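Local coordinates for protein probable tautomerase ywhB (Bacillus subtilis, PDB 2OPA) that is probably a small tautomerase of the MIF clan, built on the beta-alpha-beta unit of that superfamily and assembled from six copies of a short chain, at residues V5-G10 and E14-L19. Sequence-based numbering, arbitrary orientation.
With FHC (2-fluoro-3-(4-hydroxyphenyl)-2E-propeneoate), chain C.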
loop_
_atom_site.group_PDB
_atom_site.type_symbol
_atom_site.label_atom_id
_atom_site.label_comp_id
_atom_site.label_asym_id
_atom_site.label_seq_id
_atom_site.Cartn_x
_atom_site.Cartn_y
_atom_site.Cartn_z
ATOM N N VAL A 5 8.671 -4.849 3.295
ATOM C CA VAL A 5 9.317 -4.504 4.552
ATOM C C VAL A 5 9.571 -3.012 4.526
ATOM O O VAL A 5 10.370 -2.529 3.729
ATOM C CB VAL A 5 10.679 -5.220 4.738
ATOM C CG1 VAL A 5 11.269 -4.846 6.085
ATOM C CG2 VAL A 5 10.508 -6.722 4.646
ATOM N N LYS A 6 8.873 -2.281 5.381
ATOM C CA LYS A 6 9.029 -0.840 5.456
ATOM C C LYS A 6 9.852 -0.524 6.705
ATOM O O LYS A 6 9.449 -0.833 7.826
ATOM C CB LYS A 6 7.650 -0.173 5.514
ATOM C CG LYS A 6 7.696 1.343 5.626
ATOM C CD LYS A 6 6.302 1.964 5.679
ATOM C CE LYS A 6 5.602 1.877 4.338
ATOM N NZ LYS A 6 6.373 2.587 3.272
ATOM N N MET A 7 11.025 0.067 6.504
ATOM C CA MET A 7 11.912 0.408 7.614
ATOM C C MET A 7 12.658 1.701 7.339
ATOM O O MET A 7 12.708 2.163 6.205
ATOM C CB MET A 7 12.926 -0.715 7.849
ATOM C CG MET A 7 13.759 -1.053 6.628
ATOM S SD MET A 7 14.887 -2.429 6.895
ATOM C CE MET A 7 15.854 -2.374 5.388
ATOM N N LEU A 8 13.240 2.273 8.387
ATOM C CA LEU A 8 13.998 3.513 8.281
ATOM C C LEU A 8 15.291 3.358 7.500
ATOM O O LEU A 8 15.878 2.278 7.447
ATOM C CB LEU A 8 14.343 4.052 9.677
ATOM C CG LEU A 8 13.220 4.656 10.526
ATOM C CD1 LEU A 8 13.753 4.983 11.909
ATOM C CD2 LEU A 8 12.677 5.917 9.858
ATOM N N GLU A 9 15.732 4.452 6.890
ATOM C CA GLU A 9 16.996 4.462 6.164
ATOM C C GLU A 9 18.059 4.184 7.227
ATOM O O GLU A 9 17.829 4.426 8.417
ATOM C CB GLU A 9 17.260 5.841 5.559
ATOM C CG GLU A 9 16.216 6.315 4.565
ATOM C CD GLU A 9 16.461 7.745 4.102
ATOM O OE1 GLU A 9 16.727 8.605 4.971
ATOM O OE2 GLU A 9 16.373 8.012 2.882
ATOM N N GLY A 10 19.216 3.676 6.814
ATOM C CA GLY A 10 20.263 3.411 7.786
ATOM C C GLY A 10 20.862 2.018 7.759
ATOM O O GLY A 10 21.909 1.782 8.370
ATOM N N GLU A 14 24.322 -5.095 2.933
ATOM C CA GLU A 14 24.466 -6.471 3.417
ATOM C C GLU A 14 23.287 -6.864 4.304
ATOM O O GLU A 14 22.780 -7.982 4.205
ATOM C CB GLU A 14 25.773 -6.656 4.204
ATOM C CG GLU A 14 27.025 -6.675 3.340
ATOM C CD GLU A 14 27.381 -5.307 2.772
ATOM O OE1 GLU A 14 28.032 -5.265 1.707
ATOM O OE2 GLU A 14 27.022 -4.278 3.390
ATOM N N GLN A 15 22.858 -5.954 5.174
ATOM C CA GLN A 15 21.729 -6.241 6.041
ATOM C C GLN A 15 20.475 -6.432 5.198
ATOM O O GLN A 15 19.620 -7.249 5.530
ATOM C CB GLN A 15 21.503 -5.108 7.038
ATOM C CG GLN A 15 22.500 -5.062 8.176
ATOM C CD GLN A 15 22.269 -3.871 9.078
ATOM O OE1 GLN A 15 22.344 -2.726 8.636
ATOM N NE2 GLN A 15 21.980 -4.131 10.344
ATOM N N LYS A 16 20.366 -5.672 4.113
ATOM C CA LYS A 16 19.215 -5.772 3.228
ATOM C C LYS A 16 19.195 -7.126 2.521
ATOM O O LYS A 16 18.140 -7.740 2.376
ATOM C CB LYS A 16 19.238 -4.643 2.192
ATOM C CG LYS A 16 19.020 -3.267 2.783
ATOM C CD LYS A 16 19.137 -2.203 1.715
ATOM C CE LYS A 16 18.995 -0.813 2.303
ATOM N NZ LYS A 16 19.083 0.243 1.242
ATOM N N ARG A 17 20.363 -7.583 2.080
ATOM C CA ARG A 17 20.464 -8.868 1.408
ATOM C C ARG A 17 20.078 -9.990 2.376
ATOM O O ARG A 17 19.349 -10.912 2.002
ATOM C CB ARG A 17 21.888 -9.096 0.900
ATOM C CG ARG A 17 22.086 -10.439 0.210
ATOM C CD ARG A 17 23.530 -10.635 -0.218
ATOM N NE ARG A 17 23.943 -9.674 -1.236
ATOM C CZ ARG A 17 25.050 -8.934 -1.167
ATOM N NH1 ARG A 17 25.863 -9.040 -0.120
ATOM N NH2 ARG A 17 25.347 -8.091 -2.149
ATOM N N ASN A 18 20.562 -9.898 3.617
ATOM C CA ASN A 18 20.264 -10.903 4.632
ATOM C C ASN A 18 18.785 -10.903 4.970
ATOM O O ASN A 18 18.179 -11.963 5.115
ATOM C CB ASN A 18 21.090 -10.666 5.904
ATOM C CG ASN A 18 22.589 -10.768 5.652
ATOM O OD1 ASN A 18 23.035 -11.539 4.785
ATOM N ND2 ASN A 18 23.380 -10.005 6.418
ATOM N N LEU A 19 18.212 -9.710 5.096
ATOM C CA LEU A 19 16.792 -9.549 5.397
ATOM C C LEU A 19 15.957 -10.316 4.373
ATOM O O LEU A 19 15.075 -11.099 4.718
ATOM C CB LEU A 19 16.420 -8.067 5.349
ATOM C CG LEU A 19 14.937 -7.698 5.368
ATOM C CD1 LEU A 19 14.358 -7.989 6.735
ATOM C CD2 LEU A 19 14.769 -6.221 5.018
HETATM C C1 FHC C . 11.182 2.284 14.520
HETATM C C7 FHC C . 10.841 1.784 13.173
HETATM C C8 FHC C . 11.471 1.158 12.136
HETATM C C9 FHC C . 12.874 0.700 11.970
HETATM O O3 FHC C . 13.733 0.900 12.975
HETATM O O2 FHC C . 13.256 0.156 10.959
HETATM F F1 FHC C . 10.703 0.895 11.049
HETATM C C6 FHC C . 10.143 2.903 15.287
HETATM C C5 FHC C . 10.424 3.393 16.572
HETATM C C4 FHC C . 11.708 3.299 17.141
HETATM O O1 FHC C . 11.952 3.786 18.399
HETATM C C3 FHC C . 12.755 2.689 16.397
HETATM C C2 FHC C . 12.485 2.195 15.112
#
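Leu19 on helix 13-31 meets Val5 and Met7 of strand 2-8 through a single methyl group. Leu19 CD2 lies 3.9 Å from Val5 CG1 and 4.0 Å from Met7 CE, both side chains approaching it tip to tip. With CG1 anti to the backbone N (chi1 -178°), Val5 puts this one branch against the leucine. Met7 starts with CG wedged between its backbone N and carbonyl carbon (chi1 57°), then runs fully extended, which carries the terminal methyl across to the helix. The Met7 and Lys16 side chains slant across one another, Met7 CE lying 4.2 Å from Lys16 CG. The extended lysine chain takes its ammonium onward to a salt bridge with Glu44 and a hydrogen bond to His49 of a neighbouring subunit. Ile42 of the parallel strand 39-45 touches Met7, Lys16 and Leu19, which joins all three elements of the beta-alpha-beta unit in one apolar cluster. At its other end Met7 borders the ligand pocket: Met7 CB is 3.2 Å from O2 of the bound 2-fluoro-3-(4-hydroxyphenyl)-2E-propeneoate, and the next backbone amide, Leu8 N, gives that oxygen a weak hydrogen bond of 3.3 Å; Arg11 also hydrogen-bonds the ligand. Between 5-10 and 14-19 only methyl and methylene groups meet, so the contact rests on shape and burial without directional bonds, and Met7 spans from helix to pocket.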